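Local coordinates for putative alpha-L-fucosidase (Bacteroides thetaiotaomicron, PDB 3EYP), which is a putative family 29 glycoside hydrolase that probably acts as an alpha-L-fucosidase, removing L-fucose from sugar chains, at residues Q14-Y18 / Y249-E253; G196-Y201 / S226-E232; W221-S226 / M243-Y249. One frame throughout, in Å; residues are numbered along the deposited sequence.

Contact 1 of 3, residues Q14-Y18 / Y249-E253; sequences QLEWY and YIPAE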
ATOM      1  N   GLN A  14      10.096   6.578  -0.637  1.00 40.29           N
ATOM      2  CA  GLN A  14       9.119   6.225   0.358  1.00 38.98           C
ATOM      3  C   GLN A  14       8.021   7.264   0.398  1.00 38.50           C
ATOM      4  O   GLN A  14       6.893   6.956   0.551  1.00 39.10           O
ATOM      5  CB  GLN A  14       9.745   5.953   1.722  1.00 39.11           C
ATOM      6  CG  GLN A  14      10.639   4.710   1.712  1.00 38.38           C
ATOM      7  CD  GLN A  14      11.471   4.581   2.982  1.00 40.91           C
ATOM      8  OE1 GLN A  14      11.976   5.581   3.497  1.00 41.28           O
ATOM      9  NE2 GLN A  14      11.644   3.358   3.485  1.00 38.89           N
ATOM     10  N   LEU A  15       8.366   8.514   0.199  1.00 41.11           N
ATOM     11  CA  LEU A  15       7.330   9.567   0.156  1.00 40.54           C
ATOM     12  C   LEU A  15       6.419   9.386  -1.076  1.00 40.58           C
ATOM     13  O   LEU A  15       5.219   9.557  -1.029  1.00 40.05           O
ATOM     14  CB  LEU A  15       7.993  10.954   0.119  1.00 40.56           C
ATOM     15  CG  LEU A  15       8.692  11.490   1.359  1.00 41.21           C
ATOM     16  CD1 LEU A  15       9.522  12.786   0.914  1.00 46.13           C
ATOM     17  CD2 LEU A  15       7.591  11.800   2.406  1.00 40.93           C
ATOM     18  N   GLU A  16       7.033   9.082  -2.199  1.00 40.81           N
ATOM     19  CA  GLU A  16       6.279   8.891  -3.468  1.00 40.18           C
ATOM     20  C   GLU A  16       5.278   7.723  -3.313  1.00 40.29           C
ATOM     21  O   GLU A  16       4.092   7.816  -3.640  1.00 41.24           O
ATOM     22  CB  GLU A  16       7.278   8.668  -4.622  1.00 40.03           C
ATOM     23  CG  GLU A  16       6.611   8.356  -5.987  1.00 41.84           C
ATOM     24  CD  GLU A  16       6.172   6.895  -6.103  1.00 44.94           C
ATOM     25  OE1 GLU A  16       6.998   6.013  -5.750  1.00 44.40           O
ATOM     26  OE2 GLU A  16       5.012   6.647  -6.533  1.00 45.72           O
ATOM     27  N   TRP A  17       5.778   6.654  -2.716  1.00 39.75           N
ATOM     28  CA  TRP A  17       4.997   5.418  -2.471  1.00 39.58           C
ATOM     29  C   TRP A  17       3.851   5.677  -1.513  1.00 39.88           C
ATOM     30  O   TRP A  17       2.705   5.304  -1.748  1.00 40.25           O
ATOM     31  CB  TRP A  17       5.922   4.311  -1.938  1.00 39.71           C
ATOM     32  CG  TRP A  17       5.255   3.113  -1.323  1.00 41.33           C
ATOM     33  CD1 TRP A  17       4.858   1.983  -1.964  1.00 40.62           C
ATOM     34  CD2 TRP A  17       4.965   2.904   0.078  1.00 41.72           C
ATOM     35  NE1 TRP A  17       4.329   1.072  -1.057  1.00 39.75           N
ATOM     36  CE2 TRP A  17       4.364   1.623   0.197  1.00 41.80           C
ATOM     37  CE3 TRP A  17       5.084   3.692   1.215  1.00 40.98           C
ATOM     38  CZ2 TRP A  17       3.926   1.119   1.406  1.00 39.57           C
ATOM     39  CZ3 TRP A  17       4.643   3.194   2.425  1.00 40.25           C
ATOM     40  CH2 TRP A  17       4.077   1.902   2.515  1.00 39.27           C
ATOM     41  N   TYR A  18       4.141   6.413  -0.448  1.00 39.32           N
ATOM     42  CA  TYR A  18       3.096   6.722   0.528  1.00 39.04           C
ATOM     43  C   TYR A  18       1.922   7.474  -0.126  1.00 40.07           C
ATOM     44  O   TYR A  18       0.742   7.259   0.169  1.00 40.13           O
ATOM     45  CB  TYR A  18       3.677   7.523   1.720  1.00 39.23           C
ATOM     46  CG  TYR A  18       3.772   6.770   3.022  1.00 38.28           C
ATOM     47  CD1 TYR A  18       4.945   6.796   3.778  1.00 39.24           C
ATOM     48  CD2 TYR A  18       2.665   6.076   3.522  1.00 39.85           C
ATOM     49  CE1 TYR A  18       5.017   6.154   5.001  1.00 42.79           C
ATOM     50  CE2 TYR A  18       2.728   5.413   4.724  1.00 40.43           C
ATOM     51  CZ  TYR A  18       3.910   5.432   5.444  1.00 40.80           C
ATOM     52  OH  TYR A  18       3.977   4.788   6.651  1.00 40.00           O
ATOM     53  N   TYR A 249      13.665   2.662   8.835  1.00 39.81           N
ATOM     54  CA  TYR A 249      12.422   3.294   8.316  1.00 39.44           C
ATOM     55  C   TYR A 249      12.057   2.527   7.062  1.00 39.69           C
ATOM     56  O   TYR A 249      12.702   2.649   6.023  1.00 39.26           O
ATOM     57  CB  TYR A 249      12.620   4.764   8.032  1.00 40.21           C
ATOM     58  CG  TYR A 249      11.329   5.541   7.872  1.00 40.48           C
ATOM     59  CD1 TYR A 249      10.882   6.403   8.870  1.00 39.73           C
ATOM     60  CD2 TYR A 249      10.564   5.429   6.708  1.00 40.93           C
ATOM     61  CE1 TYR A 249       9.676   7.104   8.724  1.00 40.11           C
ATOM     62  CE2 TYR A 249       9.381   6.125   6.561  1.00 41.67           C
ATOM     63  CZ  TYR A 249       8.932   6.955   7.557  1.00 41.67           C
ATOM     64  OH  TYR A 249       7.724   7.665   7.389  1.00 42.98           O
ATOM     65  N   ILE A 250      11.124   1.625   7.253  1.00 39.29           N
ATOM     66  CA  ILE A 250      10.648   0.701   6.184  1.00 37.60           C
ATOM     67  C   ILE A 250       9.179   0.493   6.417  1.00 37.02           C
ATOM     68  O   ILE A 250       8.771  -0.441   7.154  1.00 36.98           O
ATOM     69  CB  ILE A 250      11.364  -0.665   6.213  1.00 37.75           C
ATOM     70  CG1 ILE A 250      12.875  -0.524   6.315  1.00 40.42           C
ATOM     71  CG2 ILE A 250      11.044  -1.455   4.943  1.00 37.48           C
ATOM     72  CD1 ILE A 250      13.619  -1.776   6.778  1.00 43.64           C
ATOM     73  N   PRO A 251       8.354   1.375   5.847  1.00 36.39           N
ATOM     74  CA  PRO A 251       6.967   1.340   6.172  1.00 37.05           C
ATOM     75  C   PRO A 251       6.245   0.097   5.641  1.00 37.91           C
ATOM     76  O   PRO A 251       6.705  -0.549   4.705  1.00 39.23           O
ATOM     77  CB  PRO A 251       6.387   2.597   5.514  1.00 37.60           C
ATOM     78  CG  PRO A 251       7.420   3.135   4.650  1.00 37.94           C
ATOM     79  CD  PRO A 251       8.719   2.463   4.921  1.00 37.31           C
ATOM     80  N   ALA A 252       5.165  -0.234   6.292  1.00 38.41           N
ATOM     81  CA  ALA A 252       4.325  -1.390   5.920  1.00 38.82           C
ATOM     82  C   ALA A 252       3.517  -1.169   4.657  1.00 39.46           C
ATOM     83  O   ALA A 252       2.782  -0.169   4.476  1.00 40.38           O
ATOM     84  CB  ALA A 252       3.377  -1.785   7.069  1.00 37.68           C
ATOM     85  N   GLU A 253       3.552  -2.203   3.818  1.00 40.23           N
ATOM     86  CA  GLU A 253       2.628  -2.313   2.662  1.00 39.34           C
ATOM     87  C   GLU A 253       1.629  -3.473   2.859  1.00 38.66           C
ATOM     88  O   GLU A 253       1.999  -4.587   3.112  1.00 39.02           O
ATOM     89  CB  GLU A 253       3.435  -2.502   1.380  1.00 40.25           C
ATOM     90  CG  GLU A 253       2.614  -2.258   0.070  1.00 40.69           C
ATOM     91  CD  GLU A 253       3.404  -2.688  -1.153  1.00 43.39           C
ATOM     92  OE1 GLU A 253       3.961  -1.835  -1.864  1.00 39.23           O
ATOM     93  OE2 GLU A 253       3.517  -3.884  -1.373  1.00 40.12           O
TER
HETATM   94  O   HOH W   1       4.689   7.439   8.052  1.00 50.94           O
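Trp17, on the inward side of helix 12-20, lies against Pro251, Ala252 and Glu253, where the chain leads into strand 253-257 of the TIM barrel. The side chain of Glu253 slants across the NE1-CZ2 side of the indole. Its CB sits 3.7 Å from Trp17 CZ2. CG, placed anti to the backbone N (chi1 -165°), lies beside CZ2 and NE1, and the extended chain then carries CD past NE1. At the tip, Glu253 OE1 accepts a hydrogen bond from Trp17 NE1 at 3.0 Å (N-H...O 160°); it uses its anti lone pair and lies close to the ring plane. The other oxygen, OE2, takes the indole N-H of Trp164, so each carboxylate oxygen has its own tryptophan donor. Also at the edge of the Trp17 ring comes Ala252 O, 3.1 Å from CH2.

Pro251 fills the angle between the two aromatic residues of the helix: its CB lies 3.6 Å from Trp17 CZ3 and 3.4 Å from Tyr18 OH. Trp17 CZ3 in turn stands over the centre of the Tyr18 ring, whose hydroxyl is bonded to Asn289 O. Gln14 closes the upstream end. Its OE1 accepts from Ser11 N, and NE2, besides donating to Asp205 O, donates to Tyr249 O at 2.8 Å, approaching from 42° above the carbonyl plane.

Contact 2 of 3, residues G196-Y201 / S226-E232; sequences GTKNSY and SVAIRDE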
ATOM      1  N   GLY A 196      10.501  -5.804   0.080  1.00 41.00           N
ATOM      2  CA  GLY A 196      11.496  -6.836   0.426  1.00 42.55           C
ATOM      3  C   GLY A 196      11.121  -7.624   1.663  1.00 42.85           C
ATOM      4  O   GLY A 196      10.542  -7.114   2.621  1.00 44.40           O
ATOM      5  N   THR A 197      11.414  -8.894   1.585  1.00 43.32           N
ATOM      6  CA  THR A 197      11.110  -9.836   2.645  1.00 43.23           C
ATOM      7  C   THR A 197      12.356 -10.645   2.956  1.00 43.27           C
ATOM      8  O   THR A 197      13.282 -10.782   2.148  1.00 43.50           O
ATOM      9  CB  THR A 197      10.033 -10.799   2.186  1.00 44.38           C
ATOM     10  OG1 THR A 197      10.414 -11.326   0.884  1.00 46.58           O
ATOM     11  CG2 THR A 197       8.655 -10.084   2.129  1.00 42.84           C
ATOM     12  N   LYS A 198      12.350 -11.164   4.156  1.00 44.06           N
ATOM     13  CA  LYS A 198      13.360 -12.118   4.604  1.00 43.78           C
ATOM     14  C   LYS A 198      14.768 -11.605   4.357  1.00 43.75           C
ATOM     15  O   LYS A 198      15.154 -10.501   4.857  1.00 43.60           O
ATOM     16  CB  LYS A 198      13.046 -13.497   4.011  1.00 44.23           C
ATOM     17  CG  LYS A 198      11.910 -14.175   4.738  1.00 45.98           C
ATOM     18  CD  LYS A 198      11.381 -15.461   4.026  1.00 46.19           C
ATOM     19  CE  LYS A 198      10.127 -15.984   4.618  1.00 47.69           C
ATOM     20  NZ  LYS A 198       9.717 -17.189   3.864  1.00 43.99           N
ATOM     21  N   ASN A 199      15.577 -12.358   3.605  1.00 42.97           N
ATOM     22  CA  ASN A 199      17.002 -12.003   3.524  1.00 43.35           C
ATOM     23  C   ASN A 199      17.342 -10.791   2.687  1.00 41.97           C
ATOM     24  O   ASN A 199      18.480 -10.385   2.633  1.00 43.71           O
ATOM     25  CB  ASN A 199      17.875 -13.210   3.168  1.00 44.50           C
ATOM     26  CG  ASN A 199      17.784 -14.295   4.230  1.00 47.01           C
ATOM     27  OD1 ASN A 199      17.770 -13.993   5.439  1.00 45.28           O
ATOM     28  ND2 ASN A 199      17.682 -15.562   3.792  1.00 44.97           N
ATOM     29  N   SER A 200      16.314 -10.187   2.107  1.00 41.96           N
ATOM     30  CA  SER A 200      16.468  -8.912   1.339  1.00 42.48           C
ATOM     31  C   SER A 200      16.363  -7.685   2.205  1.00 42.02           C
ATOM     32  O   SER A 200      16.366  -6.559   1.697  1.00 41.51           O
ATOM     33  CB  SER A 200      15.413  -8.778   0.249  1.00 41.93           C
ATOM     34  OG  SER A 200      14.089  -8.635   0.787  1.00 40.80           O
ATOM     35  N   TYR A 201      16.216  -7.930   3.507  1.00 41.79           N
ATOM     36  CA  TYR A 201      15.904  -6.864   4.495  1.00 43.40           C
ATOM     37  C   TYR A 201      16.740  -5.582   4.408  1.00 43.71           C
ATOM     38  O   TYR A 201      16.202  -4.510   4.601  1.00 45.28           O
ATOM     39  CB  TYR A 201      15.857  -7.395   5.952  1.00 43.02           C
ATOM     40  CG  TYR A 201      17.206  -7.828   6.438  1.00 42.88           C
ATOM     41  CD1 TYR A 201      18.039  -6.935   7.103  1.00 42.18           C
ATOM     42  CD2 TYR A 201      17.700  -9.079   6.147  1.00 45.03           C
ATOM     43  CE1 TYR A 201      19.270  -7.307   7.520  1.00 45.14           C
ATOM     44  CE2 TYR A 201      18.962  -9.469   6.575  1.00 46.03           C
ATOM     45  CZ  TYR A 201      19.735  -8.577   7.265  1.00 47.17           C
ATOM     46  OH  TYR A 201      21.005  -8.953   7.683  1.00 48.20           O
ATOM     47  N   SER A 226      15.138  -4.116  11.476  1.00 45.66           N
ATOM     48  CA  SER A 226      15.274  -4.827  10.199  1.00 47.65           C
ATOM     49  C   SER A 226      15.263  -6.332  10.377  1.00 47.68           C
ATOM     50  O   SER A 226      14.996  -7.086   9.426  1.00 48.98           O
ATOM     51  CB  SER A 226      16.503  -4.383   9.434  1.00 47.85           C
ATOM     52  OG  SER A 226      17.639  -4.915  10.031  1.00 50.51           O
ATOM     53  N   VAL A 227      15.509  -6.760  11.606  1.00 47.38           N
ATOM     54  CA  VAL A 227      15.488  -8.214  11.951  1.00 46.52           C
ATOM     55  C   VAL A 227      14.084  -8.798  11.846  1.00 45.64           C
ATOM     56  O   VAL A 227      13.890 -10.002  11.567  1.00 44.80           O
ATOM     57  CB  VAL A 227      16.154  -8.494  13.330  1.00 47.44           C
ATOM     58  CG1 VAL A 227      15.257  -8.021  14.493  1.00 47.77           C
ATOM     59  CG2 VAL A 227      16.533  -9.971  13.470  1.00 48.02           C
ATOM     60  N   ALA A 228      13.101  -7.920  11.962  1.00 42.90           N
ATOM     61  CA  ALA A 228      11.719  -8.365  11.876  1.00 42.93           C
ATOM     62  C   ALA A 228      11.448  -8.836  10.470  1.00 43.50           C
ATOM     63  O   ALA A 228      10.744  -9.781  10.270  1.00 43.17           O
ATOM     64  CB  ALA A 228      10.709  -7.282  12.287  1.00 42.65           C
ATOM     65  N   ILE A 229      12.002  -8.132   9.490  1.00 43.09           N
ATOM     66  CA  ILE A 229      11.796  -8.509   8.112  1.00 43.67           C
ATOM     67  C   ILE A 229      12.478  -9.847   7.872  1.00 43.97           C
ATOM     68  O   ILE A 229      11.914 -10.783   7.287  1.00 44.46           O
ATOM     69  CB  ILE A 229      12.304  -7.414   7.142  1.00 42.99           C
ATOM     70  CG1 ILE A 229      11.390  -6.192   7.316  1.00 44.40           C
ATOM     71  CG2 ILE A 229      12.367  -7.975   5.673  1.00 43.94           C
ATOM     72  CD1 ILE A 229      11.901  -4.880   6.715  1.00 45.39           C
ATOM     73  N   ARG A 230      13.686  -9.911   8.391  1.00 45.19           N
ATOM     74  CA  ARG A 230      14.565 -11.064   8.193  1.00 46.43           C
ATOM     75  C   ARG A 230      13.916 -12.329   8.735  1.00 47.57           C
ATOM     76  O   ARG A 230      13.790 -13.313   8.038  1.00 47.45           O
ATOM     77  CB  ARG A 230      15.936 -10.877   8.834  1.00 45.48           C
ATOM     78  CG  ARG A 230      16.956 -11.928   8.348  1.00 45.85           C
ATOM     79  CD  ARG A 230      18.166 -11.867   9.183  1.00 47.07           C
ATOM     80  NE  ARG A 230      17.909 -12.395  10.530  1.00 48.92           N
ATOM     81  CZ  ARG A 230      18.760 -12.263  11.542  1.00 53.02           C
ATOM     82  NH1 ARG A 230      18.471 -12.756  12.724  1.00 50.35           N
ATOM     83  NH2 ARG A 230      19.923 -11.643  11.342  1.00 55.46           N
ATOM     84  N   ASP A 231      13.525 -12.249   9.991  1.00 48.50           N
ATOM     85  CA  ASP A 231      12.891 -13.360  10.725  1.00 49.83           C
ATOM     86  C   ASP A 231      11.368 -13.272  10.761  1.00 50.36           C
ATOM     87  O   ASP A 231      10.697 -13.495  11.756  1.00 52.31           O
ATOM     88  CB  ASP A 231      13.462 -13.430  12.144  1.00 49.11           C
ATOM     89  CG  ASP A 231      14.965 -13.706  12.160  1.00 51.24           C
ATOM     90  OD1 ASP A 231      15.544 -14.155  11.157  1.00 47.27           O
ATOM     91  OD2 ASP A 231      15.601 -13.440  13.198  1.00 53.59           O
ATOM     92  N   GLU A 232      10.848 -12.928   9.611  1.00 52.28           N
ATOM     93  CA  GLU A 232       9.397 -12.764   9.338  1.00 52.21           C
ATOM     94  C   GLU A 232       8.455 -13.513  10.313  1.00 52.35           C
ATOM     95  O   GLU A 232       7.698 -12.935  11.119  1.00 51.55           O
ATOM     96  CB  GLU A 232       9.134 -13.236   7.893  1.00 52.72           C
ATOM     97  CG  GLU A 232       7.991 -12.546   7.201  1.00 55.15           C
ATOM     98  CD  GLU A 232       7.753 -13.035   5.771  1.00 53.82           C
ATOM     99  OE1 GLU A 232       7.170 -14.138   5.619  1.00 52.18           O
ATOM    100  OE2 GLU A 232       8.081 -12.271   4.825  1.00 54.15           O
TER
HETATM  101  O   HOH W   2       9.744 -10.241   5.650  1.00 41.49           O
HETATM  102  O   HOH W   3      15.523 -14.957   6.841  1.00 60.05           O
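Beyond the C-terminal end of barrel strand 193-195, the chain turns through a short 3-10 segment, and there Lys198 and Tyr201 pack against the short helix 226-230 and the residues just after it. The backbones come very close: Lys198 N makes a weak, bent hydrogen bond to Ile229 O (3.2 Å), and Arg230 CA directs its hydrogen at Lys198 O (3.4 Å). Water 2 joins Lys198 N to Glu232 OE2, while water 3 links Asn199 OD1 to Arg230 O; Asn199 ND2 is bonded to Leu173 O.

Tyr201 provides the broadest side-chain contact. With CG held between its own backbone N and carbonyl carbon (chi1 68°), the ring runs alongside Arg230 in the same direction, CE2 resting 3.6 Å from Arg230 CD; CD1 lies near Ser226 OG, and CB touches Ile229 CG2 at 3.5 Å. The guanidinium is turned nearly perpendicular to that ring. It grips Asp231 side-on, NE to OD1 and NH1 to OD2, both 3.0 Å, which should fix its rotation, and Val227 CG2 lies over the rim of one of its faces.

The extended Lys198 chain passes Glu232, but its NZ is bound by Asp171 and Gly167 O. Glu232 OE2 also bonds a glycerol, probably from the crystallisation liquor. Long beta-alpha loops beyond the C-terminal strand ends are typical of TIM-barrel glycosidases, whose active sites open on that side.

Contact 3 of 3, residues W221-S226 / M243-Y249; sequences WATTDS and MLDGDAY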
ATOM      1  N   TRP A 221       3.714   1.746  13.042  1.00 41.24           N
ATOM      2  CA  TRP A 221       4.816   2.682  12.797  1.00 41.24           C
ATOM      3  C   TRP A 221       5.507   2.373  11.478  1.00 41.38           C
ATOM      4  O   TRP A 221       5.517   1.210  11.003  1.00 39.08           O
ATOM      5  CB  TRP A 221       5.845   2.660  13.933  1.00 42.19           C
ATOM      6  CG  TRP A 221       5.235   2.728  15.281  1.00 42.65           C
ATOM      7  CD1 TRP A 221       4.986   1.673  16.100  1.00 39.75           C
ATOM      8  CD2 TRP A 221       4.729   3.891  15.959  1.00 43.89           C
ATOM      9  NE1 TRP A 221       4.381   2.106  17.247  1.00 43.94           N
ATOM     10  CE2 TRP A 221       4.226   3.458  17.199  1.00 41.48           C
ATOM     11  CE3 TRP A 221       4.682   5.252  15.661  1.00 44.11           C
ATOM     12  CZ2 TRP A 221       3.646   4.332  18.118  1.00 44.28           C
ATOM     13  CZ3 TRP A 221       4.108   6.131  16.598  1.00 42.80           C
ATOM     14  CH2 TRP A 221       3.613   5.668  17.797  1.00 43.20           C
ATOM     15  N   ALA A 222       6.080   3.422  10.879  1.00 40.63           N
ATOM     16  CA  ALA A 222       6.755   3.258   9.610  1.00 39.15           C
ATOM     17  C   ALA A 222       8.097   2.615   9.840  1.00 38.06           C
ATOM     18  O   ALA A 222       8.723   2.088   8.912  1.00 37.99           O
ATOM     19  CB  ALA A 222       6.926   4.598   8.901  1.00 38.63           C
ATOM     20  N   THR A 223       8.582   2.799  11.065  1.00 38.63           N
ATOM     21  CA  THR A 223       9.826   2.207  11.551  1.00 38.83           C
ATOM     22  C   THR A 223       9.614   0.846  12.196  1.00 38.85           C
ATOM     23  O   THR A 223       8.575   0.562  12.833  1.00 38.57           O
ATOM     24  CB  THR A 223      10.543   3.137  12.617  1.00 39.56           C
ATOM     25  OG1 THR A 223       9.616   3.542  13.658  1.00 39.16           O
ATOM     26  CG2 THR A 223      11.127   4.356  11.955  1.00 36.56           C
ATOM     27  N   THR A 224      10.661   0.045  12.087  1.00 39.20           N
ATOM     28  CA  THR A 224      10.764  -1.243  12.761  1.00 40.68           C
ATOM     29  C   THR A 224      12.213  -1.706  12.720  1.00 41.32           C
ATOM     30  O   THR A 224      13.041  -1.102  12.046  1.00 43.27           O
ATOM     31  CB  THR A 224       9.785  -2.369  12.169  1.00 41.44           C
ATOM     32  OG1 THR A 224       9.583  -3.393  13.158  1.00 41.38           O
ATOM     33  CG2 THR A 224      10.289  -3.017  10.848  1.00 42.08           C
ATOM     34  N   ASP A 225      12.489  -2.793  13.397  1.00 40.84           N
ATOM     35  CA  ASP A 225      13.849  -3.356  13.398  1.00 42.31           C
ATOM     36  C   ASP A 225      13.995  -4.204  12.140  1.00 44.00           C
ATOM     37  O   ASP A 225      13.085  -4.942  11.786  1.00 44.73           O
ATOM     38  CB  ASP A 225      14.114  -4.209  14.629  1.00 40.40           C
ATOM     39  CG  ASP A 225      14.462  -3.368  15.886  1.00 44.32           C
ATOM     40  OD1 ASP A 225      14.695  -2.144  15.761  1.00 37.36           O
ATOM     41  OD2 ASP A 225      14.442  -3.947  17.019  1.00 42.32           O
ATOM     42  N   SER A 226      15.138  -4.116  11.476  1.00 45.66           N
ATOM     43  CA  SER A 226      15.274  -4.827  10.199  1.00 47.65           C
ATOM     44  C   SER A 226      15.263  -6.332  10.377  1.00 47.68           C
ATOM     45  O   SER A 226      14.996  -7.086   9.426  1.00 48.98           O
ATOM     46  CB  SER A 226      16.503  -4.383   9.434  1.00 47.85           C
ATOM     47  OG  SER A 226      17.639  -4.915  10.031  1.00 50.51           O
ATOM     48  N   MET A 243       7.794  -0.738  15.219  1.00 39.07           N
ATOM     49  CA  MET A 243       8.321  -0.288  16.528  1.00 39.83           C
ATOM     50  C   MET A 243       8.689   1.202  16.497  1.00 41.09           C
ATOM     51  O   MET A 243       9.375   1.682  15.576  1.00 40.47           O
ATOM     52  CB  MET A 243       9.576  -1.112  16.931  1.00 39.86           C
ATOM     53  CG  MET A 243       9.510  -2.670  16.784  1.00 37.70           C
ATOM     54  SD  MET A 243      11.102  -3.497  16.929  1.00 36.30           S
ATOM     55  CE  MET A 243      10.715  -5.026  16.026  1.00 46.32           C
ATOM     56  N   LEU A 244       8.259   1.936  17.512  1.00 43.17           N
ATOM     57  CA  LEU A 244       8.602   3.378  17.591  1.00 44.09           C
ATOM     58  C   LEU A 244      10.107   3.543  17.634  1.00 43.88           C
ATOM     59  O   LEU A 244      10.696   4.460  17.040  1.00 43.92           O
ATOM     60  CB  LEU A 244       7.978   4.016  18.835  1.00 45.61           C
ATOM     61  CG  LEU A 244       8.164   5.519  19.013  1.00 47.39           C
ATOM     62  CD1 LEU A 244       7.509   6.201  17.839  1.00 44.87           C
ATOM     63  CD2 LEU A 244       7.543   5.977  20.389  1.00 47.50           C
ATOM     64  N   ASP A 245      10.742   2.615  18.333  1.00 44.02           N
ATOM     65  CA  ASP A 245      12.234   2.599  18.518  1.00 43.19           C
ATOM     66  C   ASP A 245      12.933   1.698  17.485  1.00 42.77           C
ATOM     67  O   ASP A 245      14.099   1.301  17.630  1.00 39.54           O
ATOM     68  CB  ASP A 245      12.644   2.176  19.949  1.00 43.63           C
ATOM     69  CG  ASP A 245      12.192   0.768  20.326  1.00 47.76           C
ATOM     70  OD1 ASP A 245      11.320   0.183  19.643  1.00 46.59           O
ATOM     71  OD2 ASP A 245      12.700   0.237  21.328  1.00 50.09           O
ATOM     72  N   GLY A 246      12.195   1.369  16.434  1.00 42.22           N
ATOM     73  CA  GLY A 246      12.805   0.584  15.299  1.00 42.77           C
ATOM     74  C   GLY A 246      14.028   1.214  14.689  1.00 41.58           C
ATOM     75  O   GLY A 246      14.137   2.435  14.542  1.00 42.33           O
ATOM     76  N   ASP A 247      14.951   0.354  14.307  1.00 41.51           N
ATOM     77  CA  ASP A 247      16.249   0.755  13.754  1.00 40.41           C
ATOM     78  C   ASP A 247      16.273   1.144  12.280  1.00 40.48           C
ATOM     79  O   ASP A 247      17.284   1.645  11.797  1.00 40.98           O
ATOM     80  CB  ASP A 247      17.385  -0.240  14.029  1.00 41.18           C
ATOM     81  CG  ASP A 247      17.227  -1.583  13.305  1.00 42.80           C
ATOM     82  OD1 ASP A 247      16.522  -1.659  12.291  1.00 43.16           O
ATOM     83  OD2 ASP A 247      17.853  -2.570  13.774  1.00 46.95           O
ATOM     84  N   ALA A 248      15.136   0.974  11.626  1.00 39.58           N
ATOM     85  CA  ALA A 248      14.969   1.227  10.207  1.00 38.89           C
ATOM     86  C   ALA A 248      13.652   1.820   9.853  1.00 38.68           C
ATOM     87  O   ALA A 248      12.605   1.465  10.399  1.00 40.57           O
ATOM     88  CB  ALA A 248      15.216  -0.096   9.383  1.00 39.97           C
ATOM     89  N   TYR A 249      13.665   2.662   8.835  1.00 39.81           N
ATOM     90  CA  TYR A 249      12.422   3.294   8.316  1.00 39.44           C
ATOM     91  C   TYR A 249      12.057   2.527   7.062  1.00 39.69           C
ATOM     92  O   TYR A 249      12.702   2.649   6.023  1.00 39.26           O
ATOM     93  CB  TYR A 249      12.620   4.764   8.032  1.00 40.21           C
ATOM     94  CG  TYR A 249      11.329   5.541   7.872  1.00 40.48           C
ATOM     95  CD1 TYR A 249      10.882   6.403   8.870  1.00 39.73           C
ATOM     96  CD2 TYR A 249      10.564   5.429   6.708  1.00 40.93           C
ATOM     97  CE1 TYR A 249       9.676   7.104   8.724  1.00 40.11           C
ATOM     98  CE2 TYR A 249       9.381   6.125   6.561  1.00 41.67           C
ATOM     99  CZ  TYR A 249       8.932   6.955   7.557  1.00 41.67           C
ATOM    100  OH  TYR A 249       7.724   7.665   7.389  1.00 42.98           O
TER
HETATM  101  O   HOH W   4      15.718  -0.901  17.738  1.00 46.56           O
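Backbone bonds hold Thr223 and Thr224 between two parts of 243-249: Met243 N donates to Thr223 O on one side, and on the other Thr224 exchanges N-H and C=O with Ala248, its N reaching Ala248 O at 2.9 Å. Side-chain hydrogen bonds add to these. Thr223 OG1, swung back over its own backbone (chi1 51°), donates to Met243 O at 2.7 Å; Gly246 N reaches the same oxygen from the opposite face, closing a type I turn. Asp225 OD1 takes Asp247 N, and Asp247 OD1 answers by accepting Ser226 N, each at 2.9 Å. Asp247 and Ala248 both face Thr224, making a classic beta bulge in this two-stranded antiparallel ribbon.

Apolar contacts flank it. Leu244 CD1 sits over the six-membered ring of Trp221, 3.8 Å from its centroid and 17° off the normal, while Leu244 N lies over a ring face near Trp221 CD1. A serine replacing Trp221 would probably open a gap beside Leu244 CD1 and leave it without the ring it rests on. Ala222 CB covers a face of the Tyr249 ring, offset towards CZ at 3.4 Å. A sulfur-oxygen contact stands apart: Met243 SD lies 3.4 Å from Asp225 OD2.

From the N terminus, helix 12-20 comes first and waits some 230 residues for 249-253, so contact 1 closes a long loop holding most of the barrel. Both other contacts fall within that loop. Contact 2 joins 196-201, just past strand 193-195, to helix 226-230; before that helix is reached, 221-226 opens contact 3, which 243-249 completes, so these two cross and share Ser226. Tyr249 then hands the chain from contact 3 to contact 1, where Ile250 N probably bonds to Ala222 O. Ile250 CD1 also meets Ile229 CD1 at 3.5 Å, tying the helix of contact 2 to the chain entering strand 253-257.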